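Local coordinates for protein putative histidinol-phosphate aminotransferase (Burkholderia pseudomallei, PDB 3P1T) that probably catalyses the pyridoxal-phosphate-dependent transfer of the amino group from L-histidinol phosphate to 2-oxoglutarate, a step of histidine biosynthesis, at residues Phe115-Gly118 / Leu124-Pro127; Val139-Pro144 / Gln150-Gly155; Gly155-Leu160 / Leu167-Thr172. All coordinates share one frame; numbering follows the deposited sequence.

Contact 1 (Phe115-Gly118 / Leu124-Pro127); sequences FEIG and LLDP
I117 and L125 meet at an oblique angle, methyl against methyl: CG2 of I117 lies 3.9 Å from CD2 of L125, and it also passes 4.1 Å from CB of that leucine. In the isoleucine CG1 lies beside the backbone N (chi1 -59°), which leaves CG2 anti to it and directs this short branch at the loop. Elsewhere the isoleucine touches V94 of the next strand and L130 of helix 127-130. A beta-branched residue suits the place, since it fits an extended strand and offers two apolar faces at once. L125 likewise has two branches to share: CD2 rests on I117, and the side chain as a whole also touches A96 and L152.

Next to this apolar pair the backbones are tied together. D126 N donates to G118 O over 2.9 Å. The N-H...O angle is 157°, and the donor stands above the carbonyl plane, 37° out of it. Beside this bond, CB of D126 comes to 3.4 Å from G118 O. G118 has no side chain beside D126 and offers its backbone to both bonds: its C=O to D126, its N to the D129 carboxylate.

The strand concerned, 113-117, is the outermost on one side of the seven-stranded mixed sheet of a fold type I aminotransferase. The chain leaves it, loops round through L124 and L125, and enters the short helix 127-130. D126 is the N-cap of that helix, and its OD1 accepts from N128 N. P127 follows naturally as the first helical residue, because a helix makes no use of the missing N-H there. At the strand's other face E116 forms a salt bridge with R104.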
ATOM      1  N   PHE A 115     -11.787 -22.867 -10.366  1.00 38.36           N
ATOM      2  CA  PHE A 115     -13.053 -23.596 -10.368  1.00 38.21           C
ATOM      3  C   PHE A 115     -14.025 -22.829  -9.506  1.00 41.42           C
ATOM      4  O   PHE A 115     -13.632 -22.334  -8.452  1.00 41.48           O
ATOM      5  CB  PHE A 115     -12.901 -25.057  -9.906  1.00 40.32           C
ATOM      6  CG  PHE A 115     -14.231 -25.786  -9.757  1.00 42.50           C
ATOM      7  CD1 PHE A 115     -14.922 -26.247 -10.871  1.00 45.66           C
ATOM      8  CD2 PHE A 115     -14.802 -25.986  -8.498  1.00 44.65           C
ATOM      9  CE1 PHE A 115     -16.168 -26.895 -10.728  1.00 48.19           C
ATOM     10  CE2 PHE A 115     -16.043 -26.635  -8.355  1.00 48.49           C
ATOM     11  CZ  PHE A 115     -16.718 -27.089  -9.470  1.00 47.67           C
ATOM     12  N   GLU A 116     -15.286 -22.717  -9.933  1.00 38.15           N
ATOM     13  CA  GLU A 116     -16.265 -21.948  -9.158  1.00 37.49           C
ATOM     14  C   GLU A 116     -17.451 -22.781  -8.694  1.00 41.33           C
ATOM     15  O   GLU A 116     -17.965 -23.610  -9.444  1.00 41.11           O
ATOM     16  CB  GLU A 116     -16.796 -20.761  -9.961  1.00 38.08           C
ATOM     17  CG  GLU A 116     -15.778 -19.662 -10.162  1.00 39.06           C
ATOM     18  CD  GLU A 116     -16.271 -18.543 -11.046  1.00 42.38           C
ATOM     19  OE1 GLU A 116     -16.901 -18.831 -12.088  1.00 36.02           O
ATOM     20  OE2 GLU A 116     -16.023 -17.369 -10.695  1.00 29.81           O
ATOM     21  N   ILE A 117     -17.878 -22.524  -7.444  1.00 38.19           N
ATOM     22  CA  ILE A 117     -19.039 -23.137  -6.790  1.00 38.11           C
ATOM     23  C   ILE A 117     -20.244 -22.251  -7.050  1.00 42.06           C
ATOM     24  O   ILE A 117     -20.252 -21.084  -6.665  1.00 41.07           O
ATOM     25  CB  ILE A 117     -18.812 -23.365  -5.266  1.00 40.60           C
ATOM     26  CG1 ILE A 117     -17.603 -24.255  -5.007  1.00 40.41           C
ATOM     27  CG2 ILE A 117     -20.076 -23.932  -4.597  1.00 42.57           C
ATOM     28  CD1 ILE A 117     -17.170 -24.297  -3.578  1.00 39.57           C
ATOM     29  N   GLY A 118     -21.252 -22.819  -7.683  1.00 40.68           N
ATOM     30  CA  GLY A 118     -22.494 -22.114  -7.968  1.00 41.69           C
ATOM     31  C   GLY A 118     -23.404 -22.002  -6.764  1.00 47.30           C
ATOM     32  O   GLY A 118     -23.074 -22.482  -5.666  1.00 46.96           O
ATOM     33  N   LEU A 124     -27.614 -20.391  -1.493  1.00 55.40           N
ATOM     34  CA  LEU A 124     -26.711 -21.235  -0.719  1.00 54.70           C
ATOM     35  C   LEU A 124     -25.713 -21.924  -1.647  1.00 54.89           C
ATOM     36  O   LEU A 124     -25.992 -22.057  -2.840  1.00 53.37           O
ATOM     37  CB  LEU A 124     -27.556 -22.274   0.034  1.00 56.26           C
ATOM     38  CG  LEU A 124     -28.062 -21.963   1.445  1.00 61.85           C
ATOM     39  CD1 LEU A 124     -28.744 -20.573   1.564  1.00 61.42           C
ATOM     40  CD2 LEU A 124     -28.979 -23.080   1.914  1.00 65.97           C
ATOM     41  N   LEU A 125     -24.575 -22.403  -1.113  1.00 49.20           N
ATOM     42  CA  LEU A 125     -23.579 -23.087  -1.942  1.00 47.16           C
ATOM     43  C   LEU A 125     -24.165 -24.364  -2.538  1.00 51.31           C
ATOM     44  O   LEU A 125     -24.849 -25.102  -1.827  1.00 51.35           O
ATOM     45  CB  LEU A 125     -22.300 -23.397  -1.156  1.00 45.84           C
ATOM     46  CG  LEU A 125     -21.506 -22.184  -0.678  1.00 48.53           C
ATOM     47  CD1 LEU A 125     -20.297 -22.611   0.059  1.00 48.44           C
ATOM     48  CD2 LEU A 125     -21.076 -21.309  -1.836  1.00 48.94           C
ATOM     49  N   ASP A 126     -23.935 -24.587  -3.863  1.00 47.24           N
ATOM     50  CA  ASP A 126     -24.426 -25.763  -4.586  1.00 47.39           C
ATOM     51  C   ASP A 126     -23.699 -27.001  -4.074  1.00 51.46           C
ATOM     52  O   ASP A 126     -22.480 -27.098  -4.208  1.00 50.39           O
ATOM     53  CB  ASP A 126     -24.261 -25.605  -6.107  1.00 48.93           C
ATOM     54  CG  ASP A 126     -24.971 -26.639  -6.972  1.00 61.40           C
ATOM     55  OD1 ASP A 126     -25.144 -27.791  -6.512  1.00 62.55           O
ATOM     56  OD2 ASP A 126     -25.292 -26.317  -8.133  1.00 69.93           O
ATOM     57  N   PRO A 127     -24.442 -27.956  -3.479  1.00 50.19           N
ATOM     58  CA  PRO A 127     -23.791 -29.156  -2.906  1.00 50.97           C
ATOM     59  C   PRO A 127     -22.997 -29.995  -3.907  1.00 55.50           C
ATOM     60  O   PRO A 127     -22.047 -30.661  -3.490  1.00 54.92           O
ATOM     61  CB  PRO A 127     -24.965 -29.980  -2.380  1.00 54.06           C
ATOM     62  CG  PRO A 127     -26.077 -29.001  -2.196  1.00 58.07           C
ATOM     63  CD  PRO A 127     -25.902 -27.967  -3.247  1.00 52.43           C
TER

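Contact 2 (Val139-Pro144 / Gln150-Gly155); sequences VVLANP and QALSAG
With CG of N143 swung opposite its backbone N (chi1 -172°), the asparagine amide is carried across to L152, whose CG in turn lies opposite its own carbonyl carbon. The leucine side chain thereby lies over the same face of the amide from which its N-H comes. L152 N donates to N143 OD1 over 2.8 Å. The bond is nearly straight, 165° at the hydrogen, but it arrives well above the carbonyl plane, 48° out of it. The leucine's CD1 meanwhile packs 3.8 Å from CB of N143, so one residue is met by both polar and apolar parts of the other. The second half of the amide is used through water: N143 ND2 donates over 3.0 Å to a water that in turn donates to L152 O, 2.7 Å away.

N143 and P144, joined by a cis peptide, follow strand 137-142 and begin the NPxNPTG stretch of this aminotransferase family. P144 CA makes a weak CA-H...O contact with Q150 O, 3.4 Å away. Another water bridges A142 O to Q150 O. Asparagine suits its site by offering acceptor and donor together. Further on, S153 and E156 form a capping box at the start of helix 154-163, while Q150 NE2 pairs with S274 OG.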
ATOM      1  N   VAL A 139      -9.593 -23.034  -1.157  1.00 36.93           N
ATOM      2  CA  VAL A 139     -10.942 -22.490  -1.194  1.00 36.27           C
ATOM      3  C   VAL A 139     -10.949 -21.134  -0.504  1.00 40.03           C
ATOM      4  O   VAL A 139     -10.507 -21.016   0.637  1.00 39.71           O
ATOM      5  CB  VAL A 139     -11.969 -23.473  -0.576  1.00 40.63           C
ATOM      6  CG1 VAL A 139     -13.379 -22.919  -0.677  1.00 40.33           C
ATOM      7  CG2 VAL A 139     -11.890 -24.843  -1.253  1.00 40.53           C
ATOM      8  N   VAL A 140     -11.419 -20.104  -1.234  1.00 36.52           N
ATOM      9  CA  VAL A 140     -11.520 -18.710  -0.771  1.00 35.39           C
ATOM     10  C   VAL A 140     -13.002 -18.306  -0.814  1.00 38.45           C
ATOM     11  O   VAL A 140     -13.571 -18.152  -1.896  1.00 37.53           O
ATOM     12  CB  VAL A 140     -10.620 -17.733  -1.594  1.00 37.63           C
ATOM     13  CG1 VAL A 140     -10.785 -16.291  -1.115  1.00 36.58           C
ATOM     14  CG2 VAL A 140      -9.152 -18.146  -1.550  1.00 36.59           C
ATOM     15  N   LEU A 141     -13.631 -18.174   0.362  1.00 35.11           N
ATOM     16  CA  LEU A 141     -15.047 -17.798   0.490  1.00 34.14           C
ATOM     17  C   LEU A 141     -15.257 -16.645   1.469  1.00 39.07           C
ATOM     18  O   LEU A 141     -14.552 -16.539   2.475  1.00 37.71           O
ATOM     19  CB  LEU A 141     -15.883 -18.996   0.962  1.00 34.16           C
ATOM     20  CG  LEU A 141     -15.986 -20.181   0.020  1.00 38.02           C
ATOM     21  CD1 LEU A 141     -16.315 -21.417   0.766  1.00 38.30           C
ATOM     22  CD2 LEU A 141     -16.961 -19.919  -1.114  1.00 38.98           C
ATOM     23  N   ALA A 142     -16.261 -15.796   1.184  1.00 37.88           N
ATOM     24  CA  ALA A 142     -16.644 -14.689   2.062  1.00 37.50           C
ATOM     25  C   ALA A 142     -17.756 -15.162   2.994  1.00 43.09           C
ATOM     26  O   ALA A 142     -18.732 -15.759   2.518  1.00 43.89           O
ATOM     27  CB  ALA A 142     -17.082 -13.480   1.242  1.00 37.44           C
ATOM     28  N   ASN A 143     -17.584 -14.964   4.321  1.00 39.07           N
ATOM     29  CA  ASN A 143     -18.581 -15.348   5.332  1.00 38.31           C
ATOM     30  C   ASN A 143     -18.785 -14.192   6.340  1.00 41.38           C
ATOM     31  O   ASN A 143     -17.887 -13.923   7.137  1.00 39.19           O
ATOM     32  CB  ASN A 143     -18.194 -16.641   6.047  1.00 36.38           C
ATOM     33  CG  ASN A 143     -19.260 -17.198   6.960  1.00 47.54           C
ATOM     34  OD1 ASN A 143     -20.448 -17.095   6.693  1.00 38.23           O
ATOM     35  ND2 ASN A 143     -18.854 -17.856   8.036  1.00 41.03           N
ATOM     36  N   PRO A 144     -19.939 -13.466   6.315  1.00 39.75           N
ATOM     37  CA  PRO A 144     -21.112 -13.612   5.414  1.00 39.32           C
ATOM     38  C   PRO A 144     -20.735 -13.280   3.981  1.00 44.18           C
ATOM     39  O   PRO A 144     -19.742 -12.573   3.761  1.00 43.25           O
ATOM     40  CB  PRO A 144     -22.122 -12.598   5.983  1.00 40.99           C
ATOM     41  CG  PRO A 144     -21.650 -12.299   7.379  1.00 45.84           C
ATOM     42  CD  PRO A 144     -20.155 -12.379   7.286  1.00 41.15           C
ATOM     43  N   GLN A 150     -25.635 -14.191   2.982  1.00 39.27           N
ATOM     44  CA  GLN A 150     -25.769 -15.510   3.578  1.00 39.64           C
ATOM     45  C   GLN A 150     -24.511 -15.900   4.306  1.00 45.33           C
ATOM     46  O   GLN A 150     -23.395 -15.566   3.874  1.00 44.80           O
ATOM     47  CB  GLN A 150     -26.103 -16.579   2.512  1.00 40.77           C
ATOM     48  CG  GLN A 150     -27.399 -16.361   1.739  1.00 42.70           C
ATOM     49  CD  GLN A 150     -28.604 -16.266   2.626  1.00 55.50           C
ATOM     50  OE1 GLN A 150     -28.966 -17.213   3.352  1.00 54.49           O
ATOM     51  NE2 GLN A 150     -29.249 -15.107   2.575  1.00 43.24           N
ATOM     52  N   ALA A 151     -24.702 -16.653   5.399  1.00 44.08           N
ATOM     53  CA  ALA A 151     -23.643 -17.211   6.230  1.00 44.39           C
ATOM     54  C   ALA A 151     -23.455 -18.709   5.956  1.00 48.88           C
ATOM     55  O   ALA A 151     -24.436 -19.415   5.688  1.00 49.02           O
ATOM     56  CB  ALA A 151     -23.959 -16.989   7.696  1.00 45.73           C
ATOM     57  N   LEU A 152     -22.190 -19.184   6.004  1.00 44.10           N
ATOM     58  CA  LEU A 152     -21.853 -20.595   5.811  1.00 43.29           C
ATOM     59  C   LEU A 152     -22.404 -21.422   6.940  1.00 49.11           C
ATOM     60  O   LEU A 152     -22.246 -21.044   8.105  1.00 49.65           O
ATOM     61  CB  LEU A 152     -20.330 -20.800   5.708  1.00 41.95           C
ATOM     62  CG  LEU A 152     -19.652 -20.131   4.525  1.00 43.45           C
ATOM     63  CD1 LEU A 152     -18.151 -20.205   4.659  1.00 42.98           C
ATOM     64  CD2 LEU A 152     -20.144 -20.698   3.210  1.00 41.14           C
ATOM     65  N   SER A 153     -23.068 -22.543   6.609  1.00 46.77           N
ATOM     66  CA  SER A 153     -23.631 -23.417   7.649  1.00 48.25           C
ATOM     67  C   SER A 153     -22.532 -24.250   8.319  1.00 51.17           C
ATOM     68  O   SER A 153     -21.433 -24.382   7.773  1.00 48.34           O
ATOM     69  CB  SER A 153     -24.708 -24.343   7.080  1.00 52.16           C
ATOM     70  OG  SER A 153     -24.149 -25.430   6.363  1.00 63.60           O
ATOM     71  N   ALA A 154     -22.856 -24.838   9.489  1.00 49.38           N
ATOM     72  CA  ALA A 154     -21.971 -25.725  10.241  1.00 49.80           C
ATOM     73  C   ALA A 154     -21.492 -26.902   9.354  1.00 55.17           C
ATOM     74  O   ALA A 154     -20.294 -27.229   9.352  1.00 53.94           O
ATOM     75  CB  ALA A 154     -22.687 -26.248  11.475  1.00 51.33           C
ATOM     76  N   GLY A 155     -22.441 -27.462   8.586  1.00 51.47           N
ATOM     77  CA  GLY A 155     -22.230 -28.549   7.646  1.00 50.85           C
ATOM     78  C   GLY A 155     -21.328 -28.161   6.498  1.00 52.60           C
ATOM     79  O   GLY A 155     -20.448 -28.938   6.128  1.00 51.98           O
TER
HETATM   80  O   HOH W   1     -21.413 -17.552   3.043  1.00 53.52           O
HETATM   81  O   HOH W   2     -21.190 -18.976   9.543  1.00 41.77           O

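Contact 3 (Gly155-Leu160 / Leu167-Thr172); sequences GELDQL and LLIDET
Within the beta-alpha-beta unit made by strand 137-142, helix 154-163 and strand 166-170, the helix lies on the sheet through L157 and L160, which pack on I169 and L167. The leucines, three residues apart, fall on the same side of the helix. L167 and I169, two apart in an extended strand, share a face of the sheet, so the two periodicities match. CD2 of L157 meets CD1 of I169 at 4.2 Å, the two side chains crossing at a slant. The isoleucine's CG1 is set opposite its carbonyl carbon (chi1 -56°), which sends that arm toward the helix. One turn along, L160 brings CB rather than a branch end to the strand, 4.2 Å from CD2 of L167; its own methyls lean instead toward V139 and L141 of the neighbouring strand.

L168 and D170, alternating with these residues, face the other side of the sheet, where helix 76-87 lies. At the strand's end, D170 OD1 accepts from T172 N at 3.1 Å, closing an Asx turn. OD2 pairs with Y103 OH, and the two bonds help to fix the carboxylate's rotation. Aspartate is short enough to take the N-H two residues on, and it probably occupies the position that meets the cofactor's ring nitrogen in relatives.

Between helix and strand the touching groups are all aliphatic and buried. Dispersion and the exclusion of water, neither strongly directional, must therefore hold them, with side-chain shape setting how the helix sits, whereas the Asx turn is more directional.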
ATOM      1  N   GLY A 155     -22.441 -27.462   8.586  1.00 51.47           N
ATOM      2  CA  GLY A 155     -22.230 -28.549   7.646  1.00 50.85           C
ATOM      3  C   GLY A 155     -21.328 -28.161   6.498  1.00 52.60           C
ATOM      4  O   GLY A 155     -20.448 -28.938   6.128  1.00 51.98           O
ATOM      5  N   GLU A 156     -21.522 -26.957   5.938  1.00 48.27           N
ATOM      6  CA  GLU A 156     -20.692 -26.443   4.844  1.00 47.32           C
ATOM      7  C   GLU A 156     -19.230 -26.272   5.318  1.00 49.79           C
ATOM      8  O   GLU A 156     -18.325 -26.837   4.697  1.00 50.50           O
ATOM      9  CB  GLU A 156     -21.245 -25.108   4.287  1.00 48.14           C
ATOM     10  CG  GLU A 156     -22.539 -25.209   3.481  1.00 53.53           C
ATOM     11  CD  GLU A 156     -23.136 -23.895   3.011  1.00 61.41           C
ATOM     12  OE1 GLU A 156     -23.205 -22.941   3.814  1.00 54.55           O
ATOM     13  OE2 GLU A 156     -23.628 -23.848   1.865  1.00 68.21           O
ATOM     14  N   LEU A 157     -19.014 -25.563   6.449  1.00 43.62           N
ATOM     15  CA  LEU A 157     -17.692 -25.351   7.035  1.00 42.39           C
ATOM     16  C   LEU A 157     -17.017 -26.678   7.395  1.00 50.85           C
ATOM     17  O   LEU A 157     -15.820 -26.840   7.139  1.00 48.37           O
ATOM     18  CB  LEU A 157     -17.786 -24.455   8.276  1.00 41.88           C
ATOM     19  CG  LEU A 157     -17.924 -22.953   7.997  1.00 45.04           C
ATOM     20  CD1 LEU A 157     -18.280 -22.190   9.246  1.00 45.83           C
ATOM     21  CD2 LEU A 157     -16.641 -22.383   7.411  1.00 44.67           C
ATOM     22  N   ASP A 158     -17.800 -27.635   7.957  1.00 52.60           N
ATOM     23  CA  ASP A 158     -17.350 -28.974   8.333  1.00 53.65           C
ATOM     24  C   ASP A 158     -16.850 -29.720   7.092  1.00 57.52           C
ATOM     25  O   ASP A 158     -15.739 -30.250   7.123  1.00 58.98           O
ATOM     26  CB  ASP A 158     -18.485 -29.738   9.024  1.00 57.22           C
ATOM     27  CG  ASP A 158     -18.156 -31.157   9.439  1.00 83.51           C
ATOM     28  OD1 ASP A 158     -17.063 -31.374  10.020  1.00 87.24           O
ATOM     29  OD2 ASP A 158     -18.986 -32.062   9.169  1.00 94.98           O
ATOM     30  N   GLN A 159     -17.632 -29.694   5.986  1.00 51.42           N
ATOM     31  CA  GLN A 159     -17.296 -30.332   4.717  1.00 50.46           C
ATOM     32  C   GLN A 159     -16.041 -29.693   4.111  1.00 52.01           C
ATOM     33  O   GLN A 159     -15.142 -30.432   3.708  1.00 51.85           O
ATOM     34  CB  GLN A 159     -18.471 -30.244   3.743  1.00 51.89           C
ATOM     35  CG  GLN A 159     -18.511 -31.389   2.730  1.00 73.37           C
ATOM     36  CD  GLN A 159     -19.527 -31.229   1.615  1.00 93.89           C
ATOM     37  OE1 GLN A 159     -19.359 -31.793   0.528  1.00 91.16           O
ATOM     38  NE2 GLN A 159     -20.594 -30.464   1.829  1.00 84.28           N
ATOM     39  N   LEU A 160     -15.950 -28.340   4.095  1.00 46.11           N
ATOM     40  CA  LEU A 160     -14.790 -27.610   3.557  1.00 43.75           C
ATOM     41  C   LEU A 160     -13.508 -27.953   4.305  1.00 49.16           C
ATOM     42  O   LEU A 160     -12.493 -28.240   3.666  1.00 48.19           O
ATOM     43  CB  LEU A 160     -15.004 -26.097   3.605  1.00 42.21           C
ATOM     44  CG  LEU A 160     -16.006 -25.531   2.632  1.00 45.96           C
ATOM     45  CD1 LEU A 160     -16.545 -24.199   3.127  1.00 45.99           C
ATOM     46  CD2 LEU A 160     -15.422 -25.433   1.246  1.00 46.34           C
ATOM     47  N   LEU A 167      -7.912 -23.314   3.178  1.00 39.84           N
ATOM     48  CA  LEU A 167      -9.164 -22.563   3.264  1.00 39.02           C
ATOM     49  C   LEU A 167      -8.923 -21.150   3.782  1.00 43.04           C
ATOM     50  O   LEU A 167      -8.291 -20.969   4.826  1.00 45.45           O
ATOM     51  CB  LEU A 167     -10.163 -23.294   4.174  1.00 39.64           C
ATOM     52  CG  LEU A 167     -11.549 -22.666   4.347  1.00 43.36           C
ATOM     53  CD1 LEU A 167     -12.347 -22.695   3.051  1.00 44.25           C
ATOM     54  CD2 LEU A 167     -12.327 -23.362   5.413  1.00 39.96           C
ATOM     55  N   LEU A 168      -9.412 -20.151   3.038  1.00 35.81           N
ATOM     56  CA  LEU A 168      -9.386 -18.744   3.435  1.00 33.44           C
ATOM     57  C   LEU A 168     -10.826 -18.258   3.608  1.00 38.25           C
ATOM     58  O   LEU A 168     -11.602 -18.299   2.649  1.00 37.56           O
ATOM     59  CB  LEU A 168      -8.619 -17.847   2.437  1.00 31.63           C
ATOM     60  CG  LEU A 168      -8.742 -16.322   2.683  1.00 34.97           C
ATOM     61  CD1 LEU A 168      -8.106 -15.903   4.019  1.00 34.23           C
ATOM     62  CD2 LEU A 168      -8.135 -15.536   1.540  1.00 39.15           C
ATOM     63  N   ILE A 169     -11.185 -17.814   4.817  1.00 34.80           N
ATOM     64  CA  ILE A 169     -12.516 -17.277   5.073  1.00 34.20           C
ATOM     65  C   ILE A 169     -12.387 -15.777   5.196  1.00 37.71           C
ATOM     66  O   ILE A 169     -11.720 -15.280   6.095  1.00 38.14           O
ATOM     67  CB  ILE A 169     -13.233 -17.907   6.311  1.00 37.80           C
ATOM     68  CG1 ILE A 169     -13.336 -19.462   6.200  1.00 37.93           C
ATOM     69  CG2 ILE A 169     -14.627 -17.254   6.552  1.00 37.65           C
ATOM     70  CD1 ILE A 169     -14.213 -20.024   5.001  1.00 35.96           C
ATOM     71  N   ASP A 170     -13.010 -15.062   4.277  1.00 34.08           N
ATOM     72  CA  ASP A 170     -13.016 -13.604   4.254  1.00 33.10           C
ATOM     73  C   ASP A 170     -14.193 -13.125   5.119  1.00 36.13           C
ATOM     74  O   ASP A 170     -15.347 -13.163   4.689  1.00 35.27           O
ATOM     75  CB  ASP A 170     -13.082 -13.099   2.789  1.00 33.71           C
ATOM     76  CG  ASP A 170     -13.263 -11.610   2.569  1.00 37.31           C
ATOM     77  OD1 ASP A 170     -13.500 -10.883   3.558  1.00 37.75           O
ATOM     78  OD2 ASP A 170     -13.180 -11.174   1.406  1.00 40.06           O
ATOM     79  N   GLU A 171     -13.881 -12.700   6.350  1.00 33.51           N
ATOM     80  CA  GLU A 171     -14.880 -12.275   7.327  1.00 34.15           C
ATOM     81  C   GLU A 171     -15.065 -10.740   7.348  1.00 39.42           C
ATOM     82  O   GLU A 171     -15.294 -10.175   8.412  1.00 37.98           O
ATOM     83  CB  GLU A 171     -14.509 -12.787   8.722  1.00 35.97           C
ATOM     84  CG  GLU A 171     -14.878 -14.254   8.930  1.00 47.21           C
ATOM     85  CD  GLU A 171     -14.794 -14.793  10.349  1.00 63.98           C
ATOM     86  OE1 GLU A 171     -13.959 -14.291  11.135  1.00 43.97           O
ATOM     87  OE2 GLU A 171     -15.539 -15.751  10.661  1.00 60.49           O
ATOM     88  N   THR A 172     -15.071 -10.087   6.146  1.00 37.30           N
ATOM     89  CA  THR A 172     -15.268  -8.638   5.987  1.00 36.74           C
ATOM     90  C   THR A 172     -16.568  -8.170   6.672  1.00 42.01           C
ATOM     91  O   THR A 172     -16.576  -7.099   7.305  1.00 42.97           O
ATOM     92  CB  THR A 172     -15.285  -8.258   4.486  1.00 42.21           C
ATOM     93  OG1 THR A 172     -13.977  -8.424   3.948  1.00 45.78           O
ATOM     94  CG2 THR A 172     -15.724  -6.818   4.228  1.00 39.92           C
TER

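How the contacts relate
The three contacts follow one another along the chain without overlap, except that contacts 2 and 3 share G155. All reach the same seven-stranded sheet. Contacts 2 and 3, with centres about 5 Å apart, belong to one beta-alpha-beta unit: both use helix 154-163, and their strands 137-142 and 166-170 are parallel neighbours. Contact 1 lies at the sheet's edge strand 113-117, its centre about 11 Å from that of contact 2 and 13 Å from that of contact 3. Strand 92-96 lies between 113-117 and 137-142, yet L125 packs the edge loop on the beta-alpha-beta unit, with CD1 3.7 Å from L152 CD2. Together they run from the surface at the sheet edge to the more buried helix-sheet interface.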